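Local coordinates for glucoamylase (Thermoanaerobacterium thermosaccharolyticum, PDB 1LF6), which hydrolyses terminal alpha-1,4-linked glucose units one after another from the non-reducing ends of glucan chains, releasing beta-D-glucose, at residues A294-L305 and N653-F663; D374-T382 and G392-P401. One frame throughout, in Å; residues are numbered along the deposited sequence.

Contact 1. Residues A294-L305 and N653-F663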
loop_
_atom_site.group_PDB
_atom_site.type_symbol
_atom_site.label_atom_id
_atom_site.label_comp_id
_atom_site.label_asym_id
_atom_site.label_seq_id
_atom_site.Cartn_x
_atom_site.Cartn_y
_atom_site.Cartn_z
ATOM N N ALA A 294 -9.552 -14.728 -16.098
ATOM C CA ALA A 294 -9.134 -14.106 -14.845
ATOM C C ALA A 294 -8.228 -15.059 -14.070
ATOM O O ALA A 294 -8.575 -16.221 -13.860
ATOM C CB ALA A 294 -10.359 -13.740 -14.012
ATOM N N ASN A 295 -7.064 -14.569 -13.649
ATOM C CA ASN A 295 -6.109 -15.400 -12.923
ATOM C C ASN A 295 -5.972 -15.020 -11.450
ATOM O O ASN A 295 -6.644 -14.109 -10.963
ATOM C CB ASN A 295 -4.741 -15.349 -13.614
ATOM C CG ASN A 295 -4.137 -13.953 -13.625
ATOM O OD1 ASN A 295 -3.113 -13.713 -14.263
ATOM N ND2 ASN A 295 -4.769 -13.029 -12.919
ATOM N N SER A 296 -5.094 -15.719 -10.744
ATOM C CA SER A 296 -4.899 -15.469 -9.322
ATOM C C SER A 296 -4.410 -14.062 -9.001
ATOM O O SER A 296 -4.903 -13.430 -8.065
ATOM C CB SER A 296 -3.928 -16.497 -8.734
ATOM O OG SER A 296 -2.637 -16.359 -9.297
ATOM N N LEU A 297 -3.447 -13.564 -9.765
ATOM C CA LEU A 297 -2.928 -12.227 -9.497
ATOM C C LEU A 297 -4.010 -11.181 -9.700
ATOM O O LEU A 297 -4.033 -10.168 -9.007
ATOM C CB LEU A 297 -1.717 -11.922 -10.385
ATOM C CG LEU A 297 -0.954 -10.631 -10.068
ATOM C CD1 LEU A 297 -0.615 -10.566 -8.585
ATOM C CD2 LEU A 297 0.316 -10.576 -10.903
ATOM N N TYR A 298 -4.910 -11.430 -10.648
ATOM C CA TYR A 298 -6.009 -10.506 -10.918
ATOM C C TYR A 298 -6.897 -10.426 -9.682
ATOM O O TYR A 298 -7.182 -9.343 -9.177
ATOM C CB TYR A 298 -6.831 -11.003 -12.109
ATOM C CG TYR A 298 -8.194 -10.361 -12.255
ATOM C CD1 TYR A 298 -8.328 -9.046 -12.694
ATOM C CD2 TYR A 298 -9.358 -11.088 -11.991
ATOM C CE1 TYR A 298 -9.591 -8.469 -12.878
ATOM C CE2 TYR A 298 -10.625 -10.521 -12.170
ATOM C CZ TYR A 298 -10.736 -9.217 -12.619
ATOM O OH TYR A 298 -11.983 -8.677 -12.849
ATOM N N TYR A 299 -7.342 -11.577 -9.196
ATOM C CA TYR A 299 -8.189 -11.601 -8.013
ATOM C C TYR A 299 -7.424 -11.086 -6.790
ATOM O O TYR A 299 -7.962 -10.316 -5.988
ATOM C CB TYR A 299 -8.711 -13.025 -7.777
ATOM C CG TYR A 299 -9.798 -13.433 -8.751
ATOM C CD1 TYR A 299 -11.044 -12.807 -8.733
ATOM C CD2 TYR A 299 -9.578 -14.432 -9.700
ATOM C CE1 TYR A 299 -12.054 -13.168 -9.643
ATOM C CE2 TYR A 299 -10.579 -14.799 -10.616
ATOM C CZ TYR A 299 -11.813 -14.160 -10.579
ATOM O OH TYR A 299 -12.794 -14.519 -11.482
ATOM N N ASN A 300 -6.169 -11.496 -6.651
ATOM C CA ASN A 300 -5.366 -11.044 -5.517
ATOM C C ASN A 300 -5.301 -9.520 -5.524
ATOM O O ASN A 300 -5.536 -8.875 -4.499
ATOM C CB ASN A 300 -3.943 -11.629 -5.583
ATOM C CG ASN A 300 -3.149 -11.394 -4.300
ATOM O OD1 ASN A 300 -2.043 -10.853 -4.329
ATOM N ND2 ASN A 300 -3.711 -11.805 -3.173
ATOM N N SER A 301 -4.992 -8.945 -6.686
ATOM C CA SER A 301 -4.897 -7.493 -6.811
ATOM C C SER A 301 -6.212 -6.805 -6.447
ATOM O O SER A 301 -6.215 -5.824 -5.709
ATOM C CB SER A 301 -4.502 -7.103 -8.243
ATOM O OG SER A 301 -3.235 -7.645 -8.585
ATOM N N MET A 302 -7.327 -7.325 -6.958
ATOM C CA MET A 302 -8.618 -6.711 -6.677
ATOM C C MET A 302 -9.025 -6.763 -5.203
ATOM O O MET A 302 -9.665 -5.837 -4.704
ATOM C CB MET A 302 -9.711 -7.332 -7.555
ATOM C CG MET A 302 -9.579 -6.995 -9.044
ATOM S SD MET A 302 -9.316 -5.237 -9.363
ATOM C CE MET A 302 -10.754 -4.504 -8.558
ATOM N N MET A 303 -8.657 -7.830 -4.501
ATOM C CA MET A 303 -8.996 -7.938 -3.085
ATOM C C MET A 303 -8.144 -6.945 -2.298
ATOM O O MET A 303 -8.636 -6.265 -1.388
ATOM C CB MET A 303 -8.738 -9.357 -2.573
ATOM C CG MET A 303 -9.550 -10.423 -3.296
ATOM S SD MET A 303 -9.448 -12.063 -2.552
ATOM C CE MET A 303 -11.006 -12.181 -1.883
ATOM N N ILE A 304 -6.866 -6.870 -2.652
ATOM C CA ILE A 304 -5.953 -5.951 -1.988
ATOM C C ILE A 304 -6.490 -4.528 -2.117
ATOM O O ILE A 304 -6.508 -3.779 -1.141
ATOM C CB ILE A 304 -4.525 -6.032 -2.593
ATOM C CG1 ILE A 304 -3.873 -7.354 -2.196
ATOM C CG2 ILE A 304 -3.677 -4.847 -2.120
ATOM C CD1 ILE A 304 -2.496 -7.555 -2.790
ATOM N N LEU A 305 -6.942 -4.157 -3.313
ATOM C CA LEU A 305 -7.485 -2.816 -3.523
ATOM C C LEU A 305 -8.739 -2.657 -2.675
ATOM O O LEU A 305 -8.907 -1.673 -1.957
ATOM C CB LEU A 305 -7.824 -2.594 -5.004
ATOM C CG LEU A 305 -6.638 -2.637 -5.974
ATOM C CD1 LEU A 305 -7.124 -2.342 -7.385
ATOM C CD2 LEU A 305 -5.570 -1.619 -5.549
ATOM N N ASN A 653 -0.630 -0.097 -4.190
ATOM C CA ASN A 653 -1.960 -0.206 -4.772
ATOM C C ASN A 653 -2.077 0.243 -6.221
ATOM O O ASN A 653 -2.774 -0.388 -7.013
ATOM C CB ASN A 653 -2.968 0.527 -3.883
ATOM C CG ASN A 653 -3.112 -0.133 -2.516
ATOM O OD1 ASN A 653 -2.853 -1.332 -2.367
ATOM N ND2 ASN A 653 -3.536 0.635 -1.521
ATOM N N TRP A 654 -1.389 1.321 -6.570
ATOM C CA TRP A 654 -1.405 1.826 -7.934
ATOM C C TRP A 654 -0.821 0.780 -8.898
ATOM O O TRP A 654 -1.322 0.603 -10.020
ATOM C CB TRP A 654 -0.611 3.137 -7.981
ATOM C CG TRP A 654 -0.546 3.825 -9.308
ATOM C CD1 TRP A 654 -1.160 3.454 -10.472
ATOM C CD2 TRP A 654 0.223 4.991 -9.613
ATOM N NE1 TRP A 654 -0.815 4.319 -11.487
ATOM C CE2 TRP A 654 0.034 5.271 -10.986
ATOM C CE3 TRP A 654 1.058 5.828 -8.859
ATOM C CZ2 TRP A 654 0.651 6.354 -11.618
ATOM C CZ3 TRP A 654 1.671 6.900 -9.486
ATOM C CH2 TRP A 654 1.464 7.155 -10.853
ATOM N N ALA A 655 0.220 0.075 -8.461
ATOM C CA ALA A 655 0.841 -0.943 -9.302
ATOM C C ALA A 655 -0.100 -2.137 -9.517
ATOM O O ALA A 655 -0.147 -2.718 -10.599
ATOM C CB ALA A 655 2.147 -1.411 -8.678
ATOM N N HIS A 656 -0.838 -2.510 -8.480
ATOM C CA HIS A 656 -1.782 -3.613 -8.603
ATOM C C HIS A 656 -2.925 -3.200 -9.518
ATOM O O HIS A 656 -3.441 -4.012 -10.288
ATOM C CB HIS A 656 -2.298 -4.023 -7.223
ATOM C CG HIS A 656 -1.374 -4.953 -6.500
ATOM N ND1 HIS A 656 -1.256 -6.286 -6.835
ATOM C CD2 HIS A 656 -0.462 -4.728 -5.526
ATOM C CE1 HIS A 656 -0.305 -6.840 -6.101
ATOM N NE2 HIS A 656 0.193 -5.916 -5.299
ATOM N N ALA A 657 -3.307 -1.929 -9.439
ATOM C CA ALA A 657 -4.373 -1.403 -10.276
ATOM C C ALA A 657 -3.883 -1.422 -11.720
ATOM O O ALA A 657 -4.626 -1.778 -12.640
ATOM C CB ALA A 657 -4.724 0.023 -9.847
ATOM N N GLU A 658 -2.621 -1.053 -11.915
ATOM C CA GLU A 658 -2.040 -1.042 -13.249
ATOM C C GLU A 658 -2.005 -2.469 -13.797
ATOM O O GLU A 658 -2.292 -2.682 -14.969
ATOM C CB GLU A 658 -0.623 -0.464 -13.217
ATOM C CG GLU A 658 0.001 -0.247 -14.598
ATOM C CD GLU A 658 -0.671 0.866 -15.391
ATOM O OE1 GLU A 658 -1.539 1.565 -14.829
ATOM O OE2 GLU A 658 -0.322 1.043 -16.578
ATOM N N TYR A 659 -1.651 -3.444 -12.957
ATOM C CA TYR A 659 -1.611 -4.830 -13.420
ATOM C C TYR A 659 -2.994 -5.289 -13.869
ATOM O O TYR A 659 -3.137 -5.915 -14.917
ATOM C CB TYR A 659 -1.096 -5.792 -12.336
ATOM C CG TYR A 659 -1.260 -7.242 -12.753
ATOM C CD1 TYR A 659 -2.410 -7.959 -12.414
ATOM C CD2 TYR A 659 -0.324 -7.860 -13.581
ATOM C CE1 TYR A 659 -2.628 -9.249 -12.898
ATOM C CE2 TYR A 659 -0.534 -9.151 -14.072
ATOM C CZ TYR A 659 -1.689 -9.835 -13.728
ATOM O OH TYR A 659 -1.914 -11.096 -14.225
ATOM N N VAL A 660 -4.007 -4.984 -13.069
ATOM C CA VAL A 660 -5.377 -5.362 -13.403
ATOM C C VAL A 660 -5.781 -4.782 -14.758
ATOM O O VAL A 660 -6.271 -5.500 -15.629
ATOM C CB VAL A 660 -6.362 -4.868 -12.319
ATOM C CG1 VAL A 660 -7.806 -5.059 -12.776
ATOM C CG2 VAL A 660 -6.123 -5.631 -11.039
ATOM N N ILE A 661 -5.562 -3.481 -14.934
ATOM C CA ILE A 661 -5.918 -2.813 -16.181
ATOM C C ILE A 661 -5.130 -3.348 -17.376
ATOM O O ILE A 661 -5.675 -3.483 -18.475
ATOM C CB ILE A 661 -5.719 -1.279 -16.043
ATOM C CG1 ILE A 661 -6.751 -0.724 -15.055
ATOM C CG2 ILE A 661 -5.866 -0.594 -17.392
ATOM C CD1 ILE A 661 -6.462 0.680 -14.565
ATOM N N LEU A 662 -3.855 -3.667 -17.164
ATOM C CA LEU A 662 -3.007 -4.198 -18.236
ATOM C C LEU A 662 -3.455 -5.605 -18.615
ATOM O O LEU A 662 -3.600 -5.933 -19.791
ATOM C CB LEU A 662 -1.547 -4.241 -17.783
ATOM C CG LEU A 662 -0.584 -4.952 -18.733
ATOM C CD1 LEU A 662 -0.603 -4.246 -20.080
ATOM C CD2 LEU A 662 0.820 -4.970 -18.140
ATOM N N PHE A 663 -3.652 -6.433 -17.595
ATOM C CA PHE A 663 -4.099 -7.807 -17.766
ATOM C C PHE A 663 -5.370 -7.839 -18.617
ATOM O O PHE A 663 -5.456 -8.580 -19.596
ATOM C CB PHE A 663 -4.372 -8.422 -16.387
ATOM C CG PHE A 663 -4.986 -9.793 -16.438
ATOM C CD1 PHE A 663 -4.237 -10.890 -16.837
ATOM C CD2 PHE A 663 -6.325 -9.981 -16.104
ATOM C CE1 PHE A 663 -4.810 -12.163 -16.905
ATOM C CE2 PHE A 663 -6.911 -11.242 -16.167
ATOM C CZ PHE A 663 -6.153 -12.336 -16.568
#

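Contact 2. Residues D374-T382 and G392-P401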
loop_
_atom_site.group_PDB
_atom_site.type_symbol
_atom_site.label_atom_id
_atom_site.label_comp_id
_atom_site.label_asym_id
_atom_site.label_seq_id
_atom_site.Cartn_x
_atom_site.Cartn_y
_atom_site.Cartn_z
ATOM N N ASP A 374 -15.155 20.826 0.491
ATOM C CA ASP A 374 -14.528 21.480 1.631
ATOM C C ASP A 374 -13.259 22.279 1.321
ATOM O O ASP A 374 -12.833 23.095 2.141
ATOM C CB ASP A 374 -14.205 20.457 2.724
ATOM C CG ASP A 374 -15.418 19.639 3.145
ATOM O OD1 ASP A 374 -16.504 20.224 3.338
ATOM O OD2 ASP A 374 -15.279 18.407 3.295
ATOM N N ASN A 375 -12.659 22.064 0.152
ATOM C CA ASN A 375 -11.423 22.766 -0.197
ATOM C C ASN A 375 -11.495 23.613 -1.460
ATOM O O ASN A 375 -10.697 24.535 -1.632
ATOM C CB ASN A 375 -10.279 21.760 -0.350
ATOM C CG ASN A 375 -9.905 21.107 0.950
ATOM O OD1 ASN A 375 -9.315 21.741 1.829
ATOM N ND2 ASN A 375 -10.254 19.832 1.094
ATOM N N GLY A 376 -12.434 23.293 -2.342
ATOM C CA GLY A 376 -12.565 24.042 -3.580
ATOM C C GLY A 376 -11.491 23.625 -4.568
ATOM O O GLY A 376 -11.278 24.266 -5.599
ATOM N N MET A 377 -10.811 22.534 -4.247
ATOM C CA MET A 377 -9.751 22.021 -5.097
ATOM C C MET A 377 -9.193 20.747 -4.474
ATOM O O MET A 377 -9.605 20.359 -3.383
ATOM C CB MET A 377 -8.670 23.103 -5.260
ATOM C CG MET A 377 -7.261 22.679 -4.928
ATOM S SD MET A 377 -6.894 22.654 -3.171
ATOM C CE MET A 377 -5.197 23.202 -3.245
ATOM N N ILE A 378 -8.279 20.082 -5.173
ATOM C CA ILE A 378 -7.688 18.857 -4.645
ATOM C C ILE A 378 -6.298 19.121 -4.065
ATOM O O ILE A 378 -5.364 19.455 -4.797
ATOM C CB ILE A 378 -7.542 17.774 -5.746
ATOM C CG1 ILE A 378 -8.924 17.380 -6.294
ATOM C CG2 ILE A 378 -6.823 16.543 -5.176
ATOM C CD1 ILE A 378 -9.819 16.696 -5.277
ATOM N N PRO A 379 -6.142 18.983 -2.741
ATOM C CA PRO A 379 -4.813 19.220 -2.154
ATOM C C PRO A 379 -3.852 18.084 -2.528
ATOM O O PRO A 379 -4.301 17.007 -2.929
ATOM C CB PRO A 379 -5.103 19.298 -0.653
ATOM C CG PRO A 379 -6.314 18.431 -0.491
ATOM C CD PRO A 379 -7.158 18.741 -1.704
ATOM N N GLN A 380 -2.544 18.327 -2.420
ATOM C CA GLN A 380 -1.544 17.319 -2.769
ATOM C C GLN A 380 -2.033 15.939 -2.351
ATOM O O GLN A 380 -2.023 15.002 -3.142
ATOM C CB GLN A 380 -0.196 17.616 -2.101
ATOM C CG GLN A 380 0.886 16.597 -2.455
ATOM C CD GLN A 380 2.291 17.037 -2.060
ATOM O OE1 GLN A 380 3.239 16.293 -2.189
ATOM N NE2 GLN A 380 2.420 18.241 -1.581
ATOM N N ASN A 381 -2.466 15.837 -1.099
ATOM C CA ASN A 381 -3.009 14.604 -0.557
ATOM C C ASN A 381 -3.800 14.950 0.698
ATOM O O ASN A 381 -3.711 16.066 1.210
ATOM C CB ASN A 381 -1.896 13.583 -0.259
ATOM C CG ASN A 381 -0.781 14.152 0.606
ATOM O OD1 ASN A 381 0.365 13.712 0.526
ATOM N ND2 ASN A 381 -1.114 15.118 1.441
ATOM N N THR A 382 -4.588 13.999 1.180
ATOM C CA THR A 382 -5.398 14.225 2.369
ATOM C C THR A 382 -5.387 13.005 3.272
ATOM O O THR A 382 -5.061 11.899 2.835
ATOM C CB THR A 382 -6.870 14.476 2.004
ATOM O OG1 THR A 382 -7.357 13.352 1.264
ATOM C CG2 THR A 382 -7.028 15.733 1.167
ATOM N N GLY A 392 1.146 20.750 -1.755
ATOM C CA GLY A 392 1.720 20.921 -3.074
ATOM C C GLY A 392 0.595 21.067 -4.084
ATOM O O GLY A 392 -0.515 20.585 -3.855
ATOM N N ILE A 393 0.872 21.736 -5.197
ATOM C CA ILE A 393 -0.125 21.934 -6.237
ATOM C C ILE A 393 0.155 21.047 -7.451
ATOM O O ILE A 393 1.049 21.334 -8.248
ATOM C CB ILE A 393 -0.156 23.408 -6.700
ATOM C CG1 ILE A 393 -0.479 24.323 -5.511
ATOM C CG2 ILE A 393 -1.163 23.580 -7.831
ATOM C CD1 ILE A 393 -1.805 24.021 -4.820
ATOM N N GLN A 394 -0.614 19.973 -7.587
ATOM C CA GLN A 394 -0.445 19.042 -8.707
ATOM C C GLN A 394 -1.651 19.135 -9.630
ATOM O O GLN A 394 -2.745 18.714 -9.266
ATOM C CB GLN A 394 -0.308 17.605 -8.180
ATOM C CG GLN A 394 1.043 17.304 -7.543
ATOM C CD GLN A 394 1.050 16.024 -6.718
ATOM O OE1 GLN A 394 0.439 15.021 -7.091
ATOM N NE2 GLN A 394 1.759 16.051 -5.599
ATOM N N LEU A 395 -1.442 19.681 -10.823
ATOM C CA LEU A 395 -2.518 19.841 -11.785
ATOM C C LEU A 395 -3.142 18.529 -12.225
ATOM O O LEU A 395 -4.362 18.453 -12.425
ATOM C CB LEU A 395 -2.025 20.630 -13.009
ATOM C CG LEU A 395 -2.082 22.158 -12.891
ATOM C CD1 LEU A 395 -3.532 22.614 -12.908
ATOM C CD2 LEU A 395 -1.399 22.615 -11.605
ATOM N N ASP A 396 -2.320 17.495 -12.375
ATOM C CA ASP A 396 -2.843 16.206 -12.795
ATOM C C ASP A 396 -3.859 15.729 -11.776
ATOM O O ASP A 396 -4.844 15.084 -12.138
ATOM C CB ASP A 396 -1.710 15.181 -12.976
ATOM C CG ASP A 396 -1.090 14.740 -11.668
ATOM O OD1 ASP A 396 -0.806 15.605 -10.818
ATOM O OD2 ASP A 396 -0.871 13.519 -11.505
ATOM N N GLU A 397 -3.649 16.076 -10.508
ATOM C CA GLU A 397 -4.587 15.664 -9.468
ATOM C C GLU A 397 -5.909 16.447 -9.489
ATOM O O GLU A 397 -6.904 16.001 -8.918
ATOM C CB GLU A 397 -3.926 15.741 -8.086
ATOM C CG GLU A 397 -2.900 14.626 -7.848
ATOM C CD GLU A 397 -2.612 14.383 -6.377
ATOM O OE1 GLU A 397 -2.591 13.201 -5.961
ATOM O OE2 GLU A 397 -2.404 15.363 -5.633
ATOM N N GLN A 398 -5.922 17.604 -10.149
ATOM C CA GLN A 398 -7.142 18.397 -10.254
ATOM C C GLN A 398 -7.967 17.837 -11.410
ATOM O O GLN A 398 -9.202 17.900 -11.410
ATOM C CB GLN A 398 -6.824 19.867 -10.561
ATOM C CG GLN A 398 -5.766 20.501 -9.674
ATOM C CD GLN A 398 -6.087 20.382 -8.198
ATOM O OE1 GLN A 398 -7.217 20.637 -7.768
ATOM N NE2 GLN A 398 -5.086 20.003 -7.407
ATOM N N ALA A 399 -7.266 17.283 -12.393
ATOM C CA ALA A 399 -7.887 16.740 -13.597
ATOM C C ALA A 399 -8.473 15.336 -13.496
ATOM O O ALA A 399 -9.563 15.078 -14.016
ATOM C CB ALA A 399 -6.879 16.783 -14.746
ATOM N N ASP A 400 -7.757 14.432 -12.834
ATOM C CA ASP A 400 -8.204 13.049 -12.724
ATOM C C ASP A 400 -9.622 12.844 -12.213
ATOM O O ASP A 400 -10.361 12.032 -12.755
ATOM C CB ASP A 400 -7.207 12.235 -11.888
ATOM C CG ASP A 400 -5.881 12.034 -12.618
ATOM O OD1 ASP A 400 -5.878 12.154 -13.863
ATOM O OD2 ASP A 400 -4.862 11.747 -11.960
ATOM N N PRO A 401 -10.018 13.564 -11.156
ATOM C CA PRO A 401 -11.389 13.353 -10.688
ATOM C C PRO A 401 -12.424 13.729 -11.753
ATOM O O PRO A 401 -13.516 13.154 -11.793
ATOM C CB PRO A 401 -11.466 14.213 -9.423
ATOM C CG PRO A 401 -10.324 15.190 -9.572
ATOM C CD PRO A 401 -9.248 14.377 -10.200
HETATM O O HOH W 1 -2.477 19.516 -5.447
HETATM O O HOH W 2 -2.616 21.376 -2.063
#

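Contact 1. Residues A294-L305 and N653-F663
V660 fits between S301 and M302 at the centre of this helix pair: its CG2 lies 3.6 Å from S301 CB and equally near M302 SD, while its CG1 meets the edge of the Y298 ring. Helices 296-305 and 653-663 run roughly antiparallel, their axes 9.1 Å apart and their directions 139° from each other, within the helical (alpha/alpha) barrel domain. Two CH-pi contacts flank the centre. L297, with CG anti to its own N (chi1 -172°), sets CD2 3.6 Å from the centroid of the Y659 ring, over the middle of one face; F663 CB lies over the opposite face, toward the rim. Farther along, I304 CD1 rests over one face of the H656 ring, offset toward its rim. That imidazole turns an edge to the serine, and H656 ND1 donates to S301 OG at 3.0 Å with the oxygen in the ring plane. S301 OG in turn donates to L297 O at 2.7 Å, a carbonyl that S301 N also reaches, from the other face. At the outer end, Y659 OH bonds E625 of helix 618-627. The serine thus relays between the helices, consistent with a proton on H656 ND1 and a fixed imidazole rotation.

Contact 2. Residues D374-T382 and G392-P401
The side-chain amide of Q398 lies along the backbone of I378 and bonds both its N and its O, much as a neighbouring strand would. The two segments include the ends of successive helices of the (alpha/alpha)6 barrel of family GH15: 374-382 closes helix 358-375 and runs on as loop, and 392-401 leads into helix 395-407. I378 N donates to Q398 OE1 at 2.9 Å, nearly straight at 165°, and Q398 NE2 donates to I378 O at 2.7 Å; each donor lies in the carbonyl plane of its acceptor, on a lone pair, showing how one amide can satisfy both backbone groups of a residue. A bend at chi2 (-55°) folds the Q398 chain back, and NE2 also gives a longer bond to Q394 O, which it meets from above the carbonyl plane. A lysine in its place would probably leave I378 N without its acceptor, since an ammonium group can only donate.

Two waters bridge further backbone groups of the two segments. Water 1 accepts from Q394 N and donates to I378 O and G392 O, while water 2 accepts from Q380 N and donates to G392 O, so that I378 O and G392 O each receive two bonds.

Apolar groups close the contact beside this network: M377 CE meets I393 CD1 at 3.8 Å, and I378 CG1 faces P401 CG. Toward the active site, Q394 NE2 bonds Q434 and E438, the probable proton donor, and Q394 OE1 accepts from R343. Q394 is therefore probably a second-shell residue that helps to position the acid. E397 OE1 is held by the backbone N of R343, the arginine salt-bridged to D396. Across the contact, Q394 NE2 passes 3.3 Å from Q380 CG.

Both contacts belong to the family 15 catalytic region, and along the chain contact 2 is nested inside the loop that contact 1 closes. Helix 296-306 comes first, then helix 358-375, the loops of contact 2 and helix 395-407, with helix 653-668 returning last. Their centres are about 25 Å apart and their nearest atoms about 7 Å. Helix 342-355 lies near both: it packs on Y298, M302 and I661 of contact 1, while its S342 and R343 bond residues of contact 2. Contact 1 joins early and late helices away from the probable catalytic residues, whereas contact 2 ties the loop after helix 358-375 to the start of helix 395-407, beside the probable catalytic acid.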